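Local atomic coordinates of salicylate 5-hydroxylase, large oxygenase component (Ralstonia sp., PDB entry 7C8Z), a protein that hydroxylates salicylate to gentisate as the oxygenase part of a multicomponent system, using a Rieske [2Fe-2S] cluster and a mononuclear iron in each large subunit. Residues A[28-33]-A[402-407]; A[44-49]-A[398-403]; A[147-152]-A[164-169]. All blocks are in the same frame, centred on the assembly; numbering follows the deposited sequence.

Contact 1: residues A[28-33]-A[402-407]; sequences PVFPQD and QKPTHR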
loop_
_atom_site.group_PDB
_atom_site.type_symbol
_atom_site.label_atom_id
_atom_site.label_comp_id
_atom_site.label_asym_id
_atom_site.label_seq_id
_atom_site.Cartn_x
_atom_site.Cartn_y
_atom_site.Cartn_z
ATOM N N PRO A 28 -26.008 19.408 -4.390
ATOM C CA PRO A 28 -25.723 18.554 -3.231
ATOM C C PRO A 28 -25.115 17.216 -3.643
ATOM O O PRO A 28 -25.855 16.267 -3.909
ATOM C CB PRO A 28 -27.100 18.367 -2.589
ATOM C CG PRO A 28 -28.068 18.496 -3.727
ATOM C CD PRO A 28 -27.436 19.400 -4.759
ATOM N N VAL A 29 -23.783 17.137 -3.674
ATOM C CA VAL A 29 -23.125 15.953 -4.227
ATOM C C VAL A 29 -23.005 14.838 -3.182
ATOM O O VAL A 29 -23.069 13.649 -3.526
ATOM C CB VAL A 29 -21.752 16.353 -4.808
ATOM C CG1 VAL A 29 -20.790 15.176 -4.830
ATOM C CG2 VAL A 29 -21.915 16.927 -6.204
ATOM N N PHE A 30 -22.869 15.191 -1.890
ATOM C CA PHE A 30 -22.751 14.189 -0.841
ATOM C C PHE A 30 -24.032 14.120 -0.016
ATOM O O PHE A 30 -24.600 15.162 0.334
ATOM C CB PHE A 30 -21.565 14.489 0.085
ATOM C CG PHE A 30 -20.246 14.574 -0.631
ATOM C CD1 PHE A 30 -19.753 13.490 -1.341
ATOM C CD2 PHE A 30 -19.505 15.742 -0.602
ATOM C CE1 PHE A 30 -18.542 13.570 -2.005
ATOM C CE2 PHE A 30 -18.293 15.827 -1.261
ATOM C CZ PHE A 30 -17.812 14.740 -1.964
ATOM N N PRO A 31 -24.514 12.921 0.303
ATOM C CA PRO A 31 -25.819 12.820 0.956
ATOM C C PRO A 31 -25.773 13.321 2.387
ATOM O O PRO A 31 -24.757 13.238 3.077
ATOM C CB PRO A 31 -26.128 11.321 0.905
ATOM C CG PRO A 31 -24.795 10.664 0.848
ATOM C CD PRO A 31 -23.899 11.602 0.081
ATOM N N GLN A 32 -26.914 13.844 2.822
ATOM C CA GLN A 32 -27.140 14.339 4.180
ATOM C C GLN A 32 -28.556 13.918 4.562
ATOM O O GLN A 32 -29.519 14.421 3.977
ATOM C CB GLN A 32 -26.968 15.861 4.259
ATOM C CG GLN A 32 -26.924 16.409 5.670
ATOM C CD GLN A 32 -27.836 17.607 5.851
ATOM O OE1 GLN A 32 -28.534 18.025 4.924
ATOM N NE2 GLN A 32 -27.836 18.167 7.054
ATOM N N ASP A 33 -28.684 12.996 5.522
ATOM C CA ASP A 33 -29.946 12.347 5.866
ATOM C C ASP A 33 -30.603 11.833 4.592
ATOM O O ASP A 33 -31.650 12.348 4.184
ATOM C CB ASP A 33 -30.905 13.313 6.546
ATOM C CG ASP A 33 -30.481 13.706 7.949
ATOM O OD1 ASP A 33 -29.842 12.918 8.670
ATOM O OD2 ASP A 33 -30.848 14.847 8.320
ATOM N N GLN A 402 -18.086 8.977 -6.983
ATOM C CA GLN A 402 -17.887 10.309 -7.541
ATOM C C GLN A 402 -19.023 11.261 -7.161
ATOM O O GLN A 402 -18.780 12.441 -6.881
ATOM C CB GLN A 402 -17.746 10.194 -9.056
ATOM C CG GLN A 402 -17.693 11.499 -9.797
ATOM C CD GLN A 402 -16.893 11.390 -11.072
ATOM O OE1 GLN A 402 -15.961 10.589 -11.167
ATOM N NE2 GLN A 402 -17.252 12.192 -12.063
ATOM N N LYS A 403 -20.264 10.768 -7.123
ATOM C CA LYS A 403 -21.436 11.607 -6.840
ATOM C C LYS A 403 -22.481 10.782 -6.100
ATOM O O LYS A 403 -23.516 10.401 -6.660
ATOM C CB LYS A 403 -22.020 12.193 -8.128
ATOM C CG LYS A 403 -22.068 11.200 -9.282
ATOM C CD LYS A 403 -22.163 11.884 -10.632
ATOM C CE LYS A 403 -23.498 12.585 -10.808
ATOM N NZ LYS A 403 -23.735 13.005 -12.221
ATOM N N PRO A 404 -22.258 10.515 -4.809
ATOM C CA PRO A 404 -23.095 9.529 -4.102
ATOM C C PRO A 404 -24.558 9.922 -3.941
ATOM O O PRO A 404 -25.339 9.091 -3.462
ATOM C CB PRO A 404 -22.410 9.397 -2.734
ATOM C CG PRO A 404 -21.618 10.653 -2.577
ATOM C CD PRO A 404 -21.200 11.075 -3.952
ATOM N N THR A 405 -24.966 11.134 -4.326
ATOM C CA THR A 405 -26.375 11.511 -4.242
ATOM C C THR A 405 -27.174 11.101 -5.470
ATOM O O THR A 405 -28.407 11.124 -5.421
ATOM C CB THR A 405 -26.537 13.027 -4.043
ATOM O OG1 THR A 405 -25.648 13.738 -4.916
ATOM C CG2 THR A 405 -26.261 13.418 -2.599
ATOM N N HIS A 406 -26.513 10.733 -6.560
ATOM C CA HIS A 406 -27.204 10.378 -7.789
ATOM C C HIS A 406 -27.810 8.984 -7.632
ATOM O O HIS A 406 -27.771 8.374 -6.560
ATOM C CB HIS A 406 -26.249 10.466 -8.975
ATOM C CG HIS A 406 -26.915 10.813 -10.268
ATOM N ND1 HIS A 406 -27.992 11.670 -10.345
ATOM C CD2 HIS A 406 -26.656 10.422 -11.538
ATOM C CE1 HIS A 406 -28.366 11.792 -11.606
ATOM N NE2 HIS A 406 -27.571 11.046 -12.351
ATOM N N ARG A 407 -28.365 8.457 -8.719
ATOM C CA ARG A 407 -29.072 7.189 -8.684
ATOM C C ARG A 407 -28.895 6.486 -10.018
ATOM O O ARG A 407 -28.736 7.127 -11.061
ATOM C CB ARG A 407 -30.565 7.382 -8.373
ATOM C CG ARG A 407 -31.418 7.837 -9.558
ATOM C CD ARG A 407 -31.140 9.289 -9.931
ATOM N NE ARG A 407 -31.889 9.725 -11.108
ATOM C CZ ARG A 407 -31.591 9.386 -12.359
ATOM N NH1 ARG A 407 -30.556 8.595 -12.614
ATOM N NH2 ARG A 407 -32.332 9.840 -13.360
#

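Contact 2: residues A[44-49]-A[398-403]; sequences VPFWAY and EGFEQK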
loop_
_atom_site.group_PDB
_atom_site.type_symbol
_atom_site.label_atom_id
_atom_site.label_comp_id
_atom_site.label_asym_id
_atom_site.label_seq_id
_atom_site.Cartn_x
_atom_site.Cartn_y
_atom_site.Cartn_z
ATOM N N VAL A 44 -31.754 2.888 -8.040
ATOM C CA VAL A 44 -30.925 2.660 -6.859
ATOM C C VAL A 44 -30.039 3.887 -6.668
ATOM O O VAL A 44 -29.254 4.211 -7.570
ATOM C CB VAL A 44 -30.073 1.393 -6.999
ATOM C CG1 VAL A 44 -29.270 1.161 -5.737
ATOM C CG2 VAL A 44 -30.949 0.196 -7.293
ATOM N N PRO A 45 -30.113 4.569 -5.528
ATOM C CA PRO A 45 -29.235 5.720 -5.306
ATOM C C PRO A 45 -27.785 5.287 -5.180
ATOM O O PRO A 45 -27.477 4.184 -4.720
ATOM C CB PRO A 45 -29.751 6.312 -3.991
ATOM C CG PRO A 45 -30.398 5.164 -3.296
ATOM C CD PRO A 45 -31.007 4.326 -4.383
ATOM N N PHE A 46 -26.886 6.183 -5.590
ATOM C CA PHE A 46 -25.464 5.856 -5.559
ATOM C C PHE A 46 -24.985 5.568 -4.142
ATOM O O PHE A 46 -24.115 4.711 -3.948
ATOM C CB PHE A 46 -24.647 6.996 -6.171
ATOM C CG PHE A 46 -24.680 7.037 -7.675
ATOM C CD1 PHE A 46 -25.521 6.201 -8.393
ATOM C CD2 PHE A 46 -23.867 7.917 -8.370
ATOM C CE1 PHE A 46 -25.550 6.246 -9.776
ATOM C CE2 PHE A 46 -23.894 7.964 -9.748
ATOM C CZ PHE A 46 -24.737 7.127 -10.452
ATOM N N TRP A 47 -25.554 6.243 -3.139
ATOM C CA TRP A 47 -25.090 6.040 -1.772
ATOM C C TRP A 47 -25.430 4.657 -1.223
ATOM O O TRP A 47 -24.947 4.312 -0.139
ATOM C CB TRP A 47 -25.634 7.130 -0.839
ATOM C CG TRP A 47 -27.101 7.394 -0.935
ATOM C CD1 TRP A 47 -27.708 8.387 -1.645
ATOM C CD2 TRP A 47 -28.149 6.676 -0.271
ATOM N NE1 TRP A 47 -29.070 8.326 -1.475
ATOM C CE2 TRP A 47 -29.367 7.284 -0.636
ATOM C CE3 TRP A 47 -28.175 5.574 0.591
ATOM C CZ2 TRP A 47 -30.599 6.828 -0.169
ATOM C CZ3 TRP A 47 -29.397 5.123 1.051
ATOM C CH2 TRP A 47 -30.595 5.749 0.671
ATOM N N ALA A 48 -26.264 3.876 -1.914
ATOM C CA ALA A 48 -26.453 2.481 -1.527
ATOM C C ALA A 48 -25.169 1.669 -1.665
ATOM O O ALA A 48 -25.054 0.597 -1.056
ATOM C CB ALA A 48 -27.564 1.845 -2.363
ATOM N N TYR A 49 -24.200 2.155 -2.443
ATOM C CA TYR A 49 -22.931 1.471 -2.642
ATOM C C TYR A 49 -21.765 2.125 -1.916
ATOM O O TYR A 49 -20.681 1.535 -1.869
ATOM C CB TYR A 49 -22.589 1.391 -4.138
ATOM C CG TYR A 49 -23.697 0.853 -5.020
ATOM C CD1 TYR A 49 -23.854 -0.513 -5.217
ATOM C CD2 TYR A 49 -24.579 1.716 -5.669
ATOM C CE1 TYR A 49 -24.860 -1.007 -6.025
ATOM C CE2 TYR A 49 -25.589 1.229 -6.480
ATOM C CZ TYR A 49 -25.724 -0.132 -6.654
ATOM O OH TYR A 49 -26.724 -0.620 -7.458
ATOM N N GLU A 398 -16.310 3.352 -8.775
ATOM C CA GLU A 398 -15.703 4.676 -8.907
ATOM C C GLU A 398 -16.755 5.725 -9.238
ATOM O O GLU A 398 -16.812 6.793 -8.611
ATOM C CB GLU A 398 -14.620 4.660 -9.986
ATOM C CG GLU A 398 -13.547 3.611 -9.788
ATOM C CD GLU A 398 -12.479 3.666 -10.860
ATOM O OE1 GLU A 398 -11.333 3.269 -10.574
ATOM O OE2 GLU A 398 -12.785 4.110 -11.987
ATOM N N GLY A 399 -17.619 5.418 -10.208
ATOM C CA GLY A 399 -18.692 6.338 -10.556
ATOM C C GLY A 399 -19.586 6.667 -9.376
ATOM O O GLY A 399 -19.916 7.832 -9.139
ATOM N N PHE A 400 -19.988 5.642 -8.618
ATOM C CA PHE A 400 -20.843 5.869 -7.454
ATOM C C PHE A 400 -20.166 6.795 -6.452
ATOM O O PHE A 400 -20.763 7.777 -5.996
ATOM C CB PHE A 400 -21.209 4.542 -6.786
ATOM C CG PHE A 400 -21.904 3.574 -7.696
ATOM C CD1 PHE A 400 -22.737 4.027 -8.705
ATOM C CD2 PHE A 400 -21.716 2.209 -7.548
ATOM C CE1 PHE A 400 -23.368 3.137 -9.547
ATOM C CE2 PHE A 400 -22.346 1.313 -8.387
ATOM C CZ PHE A 400 -23.173 1.778 -9.389
ATOM N N GLU A 401 -18.906 6.509 -6.111
ATOM C CA GLU A 401 -18.202 7.359 -5.153
ATOM C C GLU A 401 -18.046 8.784 -5.664
ATOM O O GLU A 401 -17.909 9.712 -4.858
ATOM C CB GLU A 401 -16.826 6.777 -4.826
ATOM C CG GLU A 401 -16.858 5.363 -4.289
ATOM C CD GLU A 401 -17.100 5.318 -2.799
ATOM O OE1 GLU A 401 -17.348 6.389 -2.207
ATOM O OE2 GLU A 401 -17.033 4.215 -2.216
ATOM N N GLN A 402 -18.086 8.977 -6.983
ATOM C CA GLN A 402 -17.887 10.309 -7.541
ATOM C C GLN A 402 -19.023 11.261 -7.161
ATOM O O GLN A 402 -18.780 12.441 -6.881
ATOM C CB GLN A 402 -17.746 10.194 -9.056
ATOM C CG GLN A 402 -17.693 11.499 -9.797
ATOM C CD GLN A 402 -16.893 11.390 -11.072
ATOM O OE1 GLN A 402 -15.961 10.589 -11.167
ATOM N NE2 GLN A 402 -17.252 12.192 -12.063
ATOM N N LYS A 403 -20.264 10.768 -7.123
ATOM C CA LYS A 403 -21.436 11.607 -6.840
ATOM C C LYS A 403 -22.481 10.782 -6.100
ATOM O O LYS A 403 -23.516 10.401 -6.660
ATOM C CB LYS A 403 -22.020 12.193 -8.128
ATOM C CG LYS A 403 -22.068 11.200 -9.282
ATOM C CD LYS A 403 -22.163 11.884 -10.632
ATOM C CE LYS A 403 -23.498 12.585 -10.808
ATOM N NZ LYS A 403 -23.735 13.005 -12.221
#

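Contact 3: residues A[147-152]-A[164-169]; sequences PFRRGV and KDFKLE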
loop_
_atom_site.group_PDB
_atom_site.type_symbol
_atom_site.label_atom_id
_atom_site.label_comp_id
_atom_site.label_asym_id
_atom_site.label_seq_id
_atom_site.Cartn_x
_atom_site.Cartn_y
_atom_site.Cartn_z
ATOM N N PRO A 147 -5.168 -25.027 30.050
ATOM C CA PRO A 147 -4.004 -25.206 30.927
ATOM C C PRO A 147 -4.146 -24.389 32.207
ATOM O O PRO A 147 -4.522 -23.216 32.178
ATOM C CB PRO A 147 -2.831 -24.718 30.066
ATOM C CG PRO A 147 -3.316 -24.813 28.648
ATOM C CD PRO A 147 -4.798 -24.602 28.689
ATOM N N PHE A 148 -3.862 -25.035 33.338
ATOM C CA PHE A 148 -3.888 -24.423 34.669
ATOM C C PHE A 148 -5.276 -23.957 35.085
ATOM O O PHE A 148 -5.397 -23.147 36.014
ATOM C CB PHE A 148 -2.923 -23.238 34.792
ATOM C CG PHE A 148 -1.602 -23.425 34.103
ATOM C CD1 PHE A 148 -0.937 -24.634 34.140
ATOM C CD2 PHE A 148 -1.012 -22.361 33.433
ATOM C CE1 PHE A 148 0.288 -24.787 33.515
ATOM C CE2 PHE A 148 0.214 -22.509 32.803
ATOM C CZ PHE A 148 0.862 -23.725 32.846
ATOM N N ARG A 149 -6.322 -24.473 34.430
ATOM C CA ARG A 149 -7.700 -24.166 34.807
ATOM C C ARG A 149 -7.892 -24.396 36.290
ATOM O O ARG A 149 -8.459 -23.564 37.018
ATOM C CB ARG A 149 -8.650 -25.092 34.034
ATOM C CG ARG A 149 -10.141 -24.769 34.144
ATOM C CD ARG A 149 -10.791 -25.405 35.356
ATOM N NE ARG A 149 -12.211 -25.675 35.165
ATOM C CZ ARG A 149 -12.708 -26.837 34.754
ATOM N NH1 ARG A 149 -11.904 -27.861 34.488
ATOM N NH2 ARG A 149 -14.019 -26.979 34.625
ATOM N N ARG A 150 -7.417 -25.544 36.745
ATOM C CA ARG A 150 -7.495 -25.969 38.133
ATOM C C ARG A 150 -6.361 -25.527 39.020
ATOM O O ARG A 150 -6.359 -25.881 40.208
ATOM C CB ARG A 150 -7.634 -27.494 38.201
ATOM C CG ARG A 150 -8.497 -27.989 39.352
ATOM C CD ARG A 150 -9.838 -27.285 39.414
ATOM N NE ARG A 150 -10.814 -27.865 38.502
ATOM C CZ ARG A 150 -11.873 -28.571 38.883
ATOM N NH1 ARG A 150 -12.098 -28.786 40.168
ATOM N NH2 ARG A 150 -12.703 -29.059 37.978
ATOM N N GLY A 151 -5.408 -24.777 38.488
ATOM C CA GLY A 151 -4.324 -24.210 39.272
ATOM C C GLY A 151 -3.039 -25.002 39.148
ATOM O O GLY A 151 -2.963 -26.009 38.441
ATOM N N VAL A 152 -1.980 -24.510 39.793
ATOM C CA VAL A 152 -0.700 -25.215 39.794
ATOM C C VAL A 152 -0.218 -25.256 41.235
ATOM O O VAL A 152 0.087 -24.209 41.816
ATOM C CB VAL A 152 0.364 -24.560 38.889
ATOM C CG1 VAL A 152 1.703 -25.302 39.021
ATOM C CG2 VAL A 152 -0.080 -24.550 37.448
ATOM N N LYS A 164 -14.005 -21.390 40.195
ATOM C CA LYS A 164 -14.651 -22.688 40.053
ATOM C C LYS A 164 -16.092 -22.600 39.583
ATOM O O LYS A 164 -16.689 -23.650 39.319
ATOM C CB LYS A 164 -14.562 -23.468 41.373
ATOM C CG LYS A 164 -13.113 -23.792 41.754
ATOM C CD LYS A 164 -12.424 -24.474 40.567
ATOM C CE LYS A 164 -10.938 -24.746 40.776
ATOM N NZ LYS A 164 -10.103 -23.534 41.027
ATOM N N ASP A 165 -16.666 -21.399 39.484
ATOM C CA ASP A 165 -17.917 -21.225 38.753
ATOM C C ASP A 165 -17.713 -21.250 37.239
ATOM O O ASP A 165 -18.693 -21.384 36.496
ATOM C CB ASP A 165 -18.642 -19.948 39.186
ATOM C CG ASP A 165 -17.899 -18.679 38.805
ATOM O OD1 ASP A 165 -16.666 -18.733 38.635
ATOM O OD2 ASP A 165 -18.561 -17.629 38.649
ATOM N N PHE A 166 -16.470 -21.114 36.776
ATOM C CA PHE A 166 -16.163 -21.103 35.350
ATOM C C PHE A 166 -16.412 -22.495 34.782
ATOM O O PHE A 166 -15.856 -23.483 35.275
ATOM C CB PHE A 166 -14.711 -20.677 35.137
ATOM C CG PHE A 166 -14.234 -20.773 33.723
ATOM C CD1 PHE A 166 -14.381 -19.700 32.862
ATOM C CD2 PHE A 166 -13.594 -21.916 33.261
ATOM C CE1 PHE A 166 -13.928 -19.770 31.558
ATOM C CE2 PHE A 166 -13.139 -21.995 31.955
ATOM C CZ PHE A 166 -13.308 -20.919 31.103
ATOM N N LYS A 167 -17.239 -22.578 33.744
ATOM C CA LYS A 167 -17.574 -23.843 33.114
ATOM C C LYS A 167 -17.105 -23.840 31.671
ATOM O O LYS A 167 -17.268 -22.849 30.954
ATOM C CB LYS A 167 -19.095 -24.076 33.122
ATOM C CG LYS A 167 -19.746 -24.194 34.490
ATOM C CD LYS A 167 -21.242 -24.485 34.353
ATOM C CE LYS A 167 -22.096 -23.386 34.980
ATOM N NZ LYS A 167 -23.427 -23.260 34.319
ATOM N N LEU A 168 -16.502 -24.959 31.263
ATOM C CA LEU A 168 -16.031 -25.101 29.890
ATOM C C LEU A 168 -17.189 -24.991 28.910
ATOM O O LEU A 168 -17.034 -24.461 27.801
ATOM C CB LEU A 168 -15.303 -26.437 29.719
ATOM C CG LEU A 168 -14.110 -26.734 30.635
ATOM C CD1 LEU A 168 -13.197 -27.775 30.008
ATOM C CD2 LEU A 168 -13.326 -25.472 30.952
ATOM N N GLU A 169 -18.357 -25.510 29.302
ATOM C CA GLU A 169 -19.538 -25.522 28.447
ATOM C C GLU A 169 -19.896 -24.147 27.897
ATOM O O GLU A 169 -20.568 -24.063 26.863
ATOM C CB GLU A 169 -20.732 -26.094 29.219
ATOM C CG GLU A 169 -20.584 -27.557 29.623
ATOM C CD GLU A 169 -19.754 -27.740 30.882
ATOM O OE1 GLU A 169 -19.875 -26.904 31.802
ATOM O OE2 GLU A 169 -18.982 -28.721 30.954
#

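Contact 1: residues A[28-33]-A[402-407]
The polar part of this contact gathers round Thr405, whose hydroxyl faces two consecutive backbone carbonyls of segment 28-33. Thr405 OG1 lies 2.7 Å from Pro28 O and 2.9 Å from Val29 O; its single proton can serve one of them at a time. A second, weak tie comes from the Thr405 backbone, where N donates to Val29 O over 3.3 Å with a bent N-H...O angle of 131°. With chi1 at 44°, OG1 is tucked between the Thr405 backbone N and carbonyl carbon, and the methyl CG2 is left to lie 3.4 Å from Pro31 N. A threonine suits this place because one branch can bond while the other packs.

Thr405 sits at the third position of a type I beta turn, Lys403 to His406, closed by His406 N to Lys403 O. The turn follows directly on helix 387-402, the helix that carries the iron ligand Asp389 near its start. Pro404 takes the second position, where its ring-fixed phi is just what the turn needs.

The apolar part centres on Pro404. Its CG meets the edge of the Phe30 ring at CD1 (3.6 Å), near the ring plane. The Pro404 and Pro31 side chains cross at about a right angle, with Pro404 CG 3.6 Å from Pro31 CD. Val29 CG1 covers a face of the same Phe30 ring and approaches Pro404 CD at 4.2 Å.

The backbone nitrogens of Val29 and Phe30 bond to the carboxylate of Glu60 of the second subunit.

Contact 2: residues A[44-49]-A[398-403]
Phe400 lays one face against Tyr49 in an offset stack, the planes only 13° apart and the centroids separated by 4.2 Å. Phe400 CE2 sits 3.5 Å above the middle of the Tyr49 ring, while Tyr49 CD2 falls nearer the rim of the Phe400 ring. Phe46 completes an aromatic cluster: Phe400 CD1 lies over one of its faces, toward the rim, and the two planes are inclined at 56°. The ring of His406 packs edge-to-face with Phe46.

The cluster wedges the N-terminal segment 44-49, just ahead of helix 52-63, against the last turn of helix 387-402 in the catalytic domain. Flat hydrocarbon rings suit this buried seam, since they fill it without leaving polar atoms to satisfy. Tyr49 does carry a hydroxyl, and that bonds to Glu236 of helix 232-238. Leu233 of the same helix packs on both Tyr49 and Phe400.

Phe400 also touches Arg113 of the second subunit, a residue lining that subunit's [2Fe-2S] pocket, so the cluster borders the subunit interface. Where the helix ends, Lys403 has chi1 at 42°, which places CG between its backbone N and carbonyl carbon and turns the aliphatic chain to Phe46; its ammonium goes on to form a salt bridge with Glu107 of the second subunit. There Lys403 CG rests 3.7 Å from Phe46 CE2.

Contact 3: residues A[147-152]-A[164-169]
Within the Rieske domain, the type I beta turn Phe148-Gly151 sends the side chain of Arg149 across to Phe166 and Leu168 in the loop that leads to strand 175-181. The guanidinium of Arg149 is covered on one face by Leu168, whose CD2 lies 4.0 Å above its centre; a branched aliphatic chain suits a broad planar cation in this way. At the guanidinium edge, NH2 is 4.0 Å from Phe166 O, near the plane but too far for a hydrogen bond. The Arg149 chain runs out with CG anti to the backbone N (chi1 -171°), then bends at chi2 (-86°) to bring the group over Leu168.

Met162 ties the two sides together from outside: its backbone bonds to that of Arg149, and its O accepts from Lys164 NZ. Phe166 is the buried member, its ring stacked on His171 and its side chain about 8 Å from that of His112, a probable cluster ligand. Phe148 packs on Tyr242 of the third subunit and Pro147 on Leu246 of the same subunit, both close in sequence to that subunit's iron ligands His243 and His248. Arg149 NE approaches the edge of the Phe166 ring, 4.4 Å from CD2.

Contacts 1 and 2 are neighbours, about 7 Å apart between centres, and share Gln402 and Lys403. Both dock N-terminal segments, 28-33 on the turn after helix 387-402 and 44-49 on its last turn, and a backbone hydrogen bond between His406 and Phe46 joins them. Contact 2 is fully buried and made of aromatic rings; contact 1, partly exposed, adds hydroxyl-to-carbonyl bonding to proline packing. Contact 3 lies far off in the Rieske domain, about 52 Å from contact 2 between centres, at the surface, with a charged guanidinium resting on an aliphatic chain. Contacts 1 and 2 adjoin the second subunit, contact 3 the third, so all three border subunit interfaces.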